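PDB 3GDI: period circadian protein homolog 2 from Mus musculus, which acts in the mammalian circadian clock as a transcription-regulating protein, its tandem PAS domains probably serving protein-protein interactions. Local coordinates for residues Ser103-Val108 with Tyr190-Leu195; Glu149-Gly154 with Ala184-Gly189. All coordinates share one frame; numbering follows the deposited sequence.

Contact 1: Ser103-Val108 with Tyr190-Leu195; sequences SFFCRV and YLPQDL
Phe105 and Leu191 bring the two backbones nearest, their CA atoms 6.2 Å apart, where one edge strand of the PAS-A sheet, 104-108, passes the loop and short, weakly bonded helical turn of 190-195 in the second PAS domain. No backbone hydrogen bond joins the segments; the strand pairs instead with 121-131 and offers the side chains of Phe105 and Arg107 to its neighbour. The CG of Phe105 stands beside its backbone N (chi1 -58°), which points the ring across Leu191 and Pro192. Leu191 CD2 lies 3.7 Å from Phe105 CB, while the proline ring crosses the phenyl at about a right angle, Pro192 CD coming within 3.6 Å of Phe105 CD1. The other methyl of Leu191 turns to Arg107, and Leu191 CG sits 3.5 Å above the centre of one guanidinium face. Bends at chi2 and chi3 fold the arginine over this leucine and bring its two terminal nitrogens end-on to Asp194. Arg107 NH2 meets the syn lone pair of Asp194 OD1 at 2.9 Å, nearly straight and in the guanidinium plane. The second bond, Arg107 NH1 to Asp194 OD2 at 3.0 Å, is more bent (137°), as the two flat groups are inclined by 50°. Asp194 OD2 also accepts the backbone N of Leu191 at 2.9 Å, from the opposite face of the carboxylate. A second acid, Asp69 of the PAS-A domain, pairs with Arg107 NH2. Arg107 thus links acids of both PAS domains, and the leucine against its face probably strengthens this partly buried ion pair by limiting access of water. With the two arginine bonds, that from Leu191 N probably limits rotation of the carboxylate; shared by phenyl and guanidinium, Leu191 makes bridge and apolar patch one interdomain contact.

Contact 2: Glu149-Gly154 with Ala184-Gly189; sequences ERVHSG and AVPLLG
Pro186 fills the gap between the chain leaving strand 142-150 and helix 184-188, and the closest fit is at Gly154. There the backbone N of Gly154 donates to Pro186 O at 3.1 Å, a nearly straight bond (168°) that reaches the oxygen from above the carbonyl plane. Beside it the proline's CB lies 3.8 Å from His152 O, and Ser153 and Pro186 bring their CA atoms to 4.8 Å. The hydroxyl of Ser153 bonds with Glu275 O and Tyr155 N.

Between the two segments the fit is looser at Val151, which like His152 and Pro186 is partly exposed, though Phe105 and Arg124 also pack on it. Val151, with CG1 anti to its backbone N (chi1 175°), crosses the proline ring at about a right angle; Val151 CG1 touches Pro186 CG at 3.9 Å, but Val185 CG1 is 4.5 Å from the same methyl. The CB of His152 points away from the helix.

A single backbone bond and a few apolar contacts therefore tie the start of the linker between the PAS domains to the helix. Because that bond uses main-chain atoms at both ends, it involves no charged group and should depend little on pH.

Contacts 1 and 2 lie side by side, their centres 10 Å apart, where the two PAS domains of one chain face each other. Along the sequence, 103-108 comes first, then 149-154, then 184-189 and 190-195, so the span between the segments of contact 2 falls within that of contact 1. Strands 104-108 and 142-150 belong to the same five-stranded PAS-A sheet, and helices 184-188 and 192-195 are consecutive. Val185 joins the two sites: its CG1 packs 3.5 Å from Leu191 CD2, and its CG2 lies 3.7 Å from Phe105 CZ. Together they form a continuous intramolecular interface, consistent with a restrained relative orientation of the tandem domains.

Contact 1: Ser103-Val108 with Tyr190-Leu195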
loop_
_atom_site.group_PDB
_atom_site.type_symbol
_atom_site.label_atom_id
_atom_site.label_comp_id
_atom_site.label_asym_id
_atom_site.label_seq_id
_atom_site.Cartn_x
_atom_site.Cartn_y
_atom_site.Cartn_z
ATOM N N SER A 103 -0.127 -1.686 14.249
ATOM C CA SER A 103 0.432 -0.440 14.764
ATOM C C SER A 103 1.126 0.317 13.644
ATOM O O SER A 103 1.671 -0.288 12.723
ATOM C CB SER A 103 1.444 -0.721 15.877
ATOM O OG SER A 103 0.797 -1.185 17.045
ATOM N N PHE A 104 1.109 1.643 13.726
ATOM C CA PHE A 104 1.747 2.484 12.719
ATOM C C PHE A 104 2.658 3.470 13.444
ATOM O O PHE A 104 2.652 3.527 14.676
ATOM C CB PHE A 104 0.676 3.222 11.897
ATOM C CG PHE A 104 -0.187 4.147 12.710
ATOM C CD1 PHE A 104 0.048 5.517 12.712
ATOM C CD2 PHE A 104 -1.209 3.645 13.511
ATOM C CE1 PHE A 104 -0.718 6.373 13.501
ATOM C CE2 PHE A 104 -1.980 4.498 14.303
ATOM C CZ PHE A 104 -1.728 5.866 14.297
ATOM N N PHE A 105 3.439 4.239 12.693
ATOM C CA PHE A 105 4.352 5.211 13.293
ATOM C C PHE A 105 4.047 6.662 12.937
ATOM O O PHE A 105 3.629 6.972 11.826
ATOM C CB PHE A 105 5.792 4.903 12.888
ATOM C CG PHE A 105 6.249 3.535 13.277
ATOM C CD1 PHE A 105 5.800 2.417 12.588
ATOM C CD2 PHE A 105 7.131 3.362 14.334
ATOM C CE1 PHE A 105 6.225 1.143 12.943
ATOM C CE2 PHE A 105 7.560 2.095 14.698
ATOM C CZ PHE A 105 7.106 0.981 13.998
ATOM N N CYS A 106 4.287 7.548 13.895
ATOM C CA CYS A 106 4.060 8.979 13.720
ATOM C C CYS A 106 5.085 9.790 14.493
ATOM O O CYS A 106 5.543 9.376 15.562
ATOM C CB CYS A 106 2.663 9.368 14.207
ATOM S SG CYS A 106 1.399 9.478 12.922
ATOM N N ARG A 107 5.457 10.940 13.938
ATOM C CA ARG A 107 6.402 11.835 14.595
ATOM C C ARG A 107 5.543 12.875 15.308
ATOM O O ARG A 107 4.697 13.519 14.690
ATOM C CB ARG A 107 7.319 12.486 13.560
ATOM C CG ARG A 107 8.572 11.659 13.258
ATOM C CD ARG A 107 9.076 11.827 11.825
ATOM N NE ARG A 107 8.175 11.175 10.877
ATOM C CZ ARG A 107 8.527 10.720 9.674
ATOM N NH1 ARG A 107 9.777 10.836 9.244
ATOM N NH2 ARG A 107 7.621 10.138 8.901
ATOM N N VAL A 108 5.744 13.013 16.613
ATOM C CA VAL A 108 4.958 13.951 17.413
ATOM C C VAL A 108 5.800 15.092 17.971
ATOM O O VAL A 108 6.975 14.915 18.277
ATOM C CB VAL A 108 4.270 13.213 18.587
ATOM C CG1 VAL A 108 3.302 14.149 19.307
ATOM C CG2 VAL A 108 3.539 11.984 18.061
ATOM N N TYR A 190 13.863 5.877 9.218
ATOM C CA TYR A 190 12.673 6.247 8.464
ATOM C C TYR A 190 11.454 5.567 9.048
ATOM O O TYR A 190 11.567 4.508 9.657
ATOM C CB TYR A 190 12.758 5.788 7.006
ATOM C CG TYR A 190 13.872 6.364 6.180
ATOM C CD1 TYR A 190 14.979 5.587 5.836
ATOM C CD2 TYR A 190 13.793 7.661 5.682
ATOM C CE1 TYR A 190 15.977 6.088 5.006
ATOM C CE2 TYR A 190 14.786 8.178 4.854
ATOM C CZ TYR A 190 15.871 7.389 4.517
ATOM O OH TYR A 190 16.838 7.890 3.670
ATOM N N LEU A 191 10.290 6.178 8.857
ATOM C CA LEU A 191 9.036 5.568 9.289
ATOM C C LEU A 191 8.521 4.875 8.013
ATOM O O LEU A 191 8.783 5.339 6.897
ATOM C CB LEU A 191 8.063 6.629 9.785
ATOM C CG LEU A 191 8.546 7.401 11.024
ATOM C CD1 LEU A 191 7.383 8.241 11.582
ATOM C CD2 LEU A 191 9.054 6.425 12.094
ATOM N N PRO A 192 7.795 3.757 8.152
ATOM C CA PRO A 192 7.302 3.059 6.957
ATOM C C PRO A 192 6.823 3.929 5.803
ATOM O O PRO A 192 7.164 3.675 4.653
ATOM C CB PRO A 192 6.197 2.173 7.510
ATOM C CG PRO A 192 6.717 1.832 8.890
ATOM C CD PRO A 192 7.204 3.182 9.375
ATOM N N GLN A 193 6.056 4.969 6.111
ATOM C CA GLN A 193 5.502 5.842 5.090
ATOM C C GLN A 193 6.501 6.677 4.313
ATOM O O GLN A 193 6.153 7.222 3.260
ATOM C CB GLN A 193 4.444 6.770 5.698
ATOM C CG GLN A 193 4.926 7.659 6.832
ATOM C CD GLN A 193 4.699 7.044 8.220
ATOM O OE1 GLN A 193 4.602 7.761 9.211
ATOM N NE2 GLN A 193 4.615 5.717 8.288
ATOM N N ASP A 194 7.728 6.793 4.820
ATOM C CA ASP A 194 8.741 7.577 4.125
ATOM C C ASP A 194 9.320 6.811 2.946
ATOM O O ASP A 194 9.764 7.409 1.970
ATOM C CB ASP A 194 9.891 7.950 5.054
ATOM C CG ASP A 194 9.438 8.721 6.267
ATOM O OD1 ASP A 194 8.444 9.472 6.163
ATOM O OD2 ASP A 194 10.096 8.587 7.324
ATOM N N LEU A 195 9.302 5.485 3.051
ATOM C CA LEU A 195 9.852 4.597 2.030
ATOM C C LEU A 195 8.832 3.933 1.110
ATOM O O LEU A 195 9.173 3.541 0.001
ATOM C CB LEU A 195 10.698 3.510 2.704
ATOM C CG LEU A 195 11.989 4.040 3.319
ATOM C CD1 LEU A 195 12.649 3.020 4.237
ATOM C CD2 LEU A 195 12.905 4.413 2.170
#

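Contact 2: Glu149-Gly154 with Ala184-Gly189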
loop_
_atom_site.group_PDB
_atom_site.type_symbol
_atom_site.label_atom_id
_atom_site.label_comp_id
_atom_site.label_asym_id
_atom_site.label_seq_id
_atom_site.Cartn_x
_atom_site.Cartn_y
_atom_site.Cartn_z
ATOM N N GLU A 149 4.277 4.718 22.058
ATOM C CA GLU A 149 5.579 4.460 22.654
ATOM C C GLU A 149 6.692 5.126 21.859
ATOM O O GLU A 149 6.806 4.933 20.647
ATOM C CB GLU A 149 5.841 2.961 22.725
ATOM C CG GLU A 149 7.242 2.611 23.173
ATOM C CD GLU A 149 7.454 1.117 23.256
ATOM O OE1 GLU A 149 8.591 0.692 23.560
ATOM O OE2 GLU A 149 6.482 0.367 23.018
ATOM N N ARG A 150 7.509 5.913 22.548
ATOM C CA ARG A 150 8.621 6.608 21.917
ATOM C C ARG A 150 9.601 5.548 21.412
ATOM O O ARG A 150 9.907 4.594 22.126
ATOM C CB ARG A 150 9.299 7.524 22.938
ATOM C CG ARG A 150 9.948 8.760 22.356
ATOM C CD ARG A 150 11.433 8.603 22.163
ATOM N NE ARG A 150 11.989 9.796 21.529
ATOM C CZ ARG A 150 13.273 9.959 21.212
ATOM N NH1 ARG A 150 14.160 9.003 21.472
ATOM N NH2 ARG A 150 13.669 11.080 20.621
ATOM N N VAL A 151 10.077 5.716 20.180
ATOM C CA VAL A 151 11.010 4.779 19.565
ATOM C C VAL A 151 12.459 5.253 19.647
ATOM O O VAL A 151 12.758 6.429 19.416
ATOM C CB VAL A 151 10.649 4.538 18.083
ATOM C CG1 VAL A 151 11.690 3.651 17.427
ATOM C CG2 VAL A 151 9.281 3.889 17.983
ATOM N N HIS A 152 13.356 4.325 19.970
ATOM C CA HIS A 152 14.780 4.632 20.091
ATOM C C HIS A 152 15.661 3.955 19.052
ATOM O O HIS A 152 15.449 2.796 18.689
ATOM C CB HIS A 152 15.294 4.263 21.488
ATOM C CG HIS A 152 14.748 5.135 22.569
ATOM N ND1 HIS A 152 13.598 4.824 23.265
ATOM C CD2 HIS A 152 15.145 6.349 23.017
ATOM C CE1 HIS A 152 13.311 5.813 24.093
ATOM N NE2 HIS A 152 14.232 6.751 23.961
ATOM N N SER A 153 16.656 4.696 18.582
ATOM C CA SER A 153 17.596 4.181 17.610
ATOM C C SER A 153 18.209 2.904 18.163
ATOM O O SER A 153 18.751 2.902 19.265
ATOM C CB SER A 153 18.691 5.204 17.365
ATOM O OG SER A 153 19.766 4.607 16.675
ATOM N N GLY A 154 18.123 1.816 17.405
ATOM C CA GLY A 154 18.684 0.557 17.866
ATOM C C GLY A 154 20.201 0.545 17.976
ATOM O O GLY A 154 20.788 -0.473 18.337
ATOM N N ALA A 184 12.471 -2.324 11.060
ATOM C CA ALA A 184 13.292 -1.433 10.248
ATOM C C ALA A 184 13.346 0.004 10.758
ATOM O O ALA A 184 14.377 0.671 10.624
ATOM C CB ALA A 184 12.792 -1.441 8.804
ATOM N N VAL A 185 12.251 0.492 11.334
ATOM C CA VAL A 185 12.236 1.867 11.814
ATOM C C VAL A 185 13.422 2.158 12.734
ATOM O O VAL A 185 14.166 3.111 12.517
ATOM C CB VAL A 185 10.916 2.203 12.536
ATOM C CG1 VAL A 185 10.961 3.631 13.027
ATOM C CG2 VAL A 185 9.732 2.025 11.585
ATOM N N PRO A 186 13.624 1.332 13.769
ATOM C CA PRO A 186 14.751 1.572 14.676
ATOM C C PRO A 186 16.130 1.383 14.026
ATOM O O PRO A 186 17.127 1.927 14.502
ATOM C CB PRO A 186 14.510 0.560 15.803
ATOM C CG PRO A 186 13.034 0.397 15.795
ATOM C CD PRO A 186 12.721 0.313 14.326
ATOM N N LEU A 187 16.204 0.618 12.945
ATOM C CA LEU A 187 17.504 0.399 12.312
ATOM C C LEU A 187 17.792 1.335 11.139
ATOM O O LEU A 187 18.928 1.414 10.677
ATOM C CB LEU A 187 17.624 -1.060 11.854
ATOM C CG LEU A 187 17.592 -2.140 12.945
ATOM C CD1 LEU A 187 17.418 -3.499 12.313
ATOM C CD2 LEU A 187 18.866 -2.092 13.764
ATOM N N LEU A 188 16.776 2.059 10.668
ATOM C CA LEU A 188 16.965 2.957 9.532
ATOM C C LEU A 188 16.711 4.429 9.800
ATOM O O LEU A 188 17.329 5.285 9.180
ATOM C CB LEU A 188 16.083 2.512 8.365
ATOM C CG LEU A 188 16.377 1.136 7.771
ATOM C CD1 LEU A 188 15.468 0.939 6.583
ATOM C CD2 LEU A 188 17.845 1.023 7.358
ATOM N N GLY A 189 15.805 4.733 10.716
ATOM C CA GLY A 189 15.509 6.129 10.994
ATOM C C GLY A 189 14.267 6.610 10.254
ATOM O O GLY A 189 13.679 7.635 10.616
#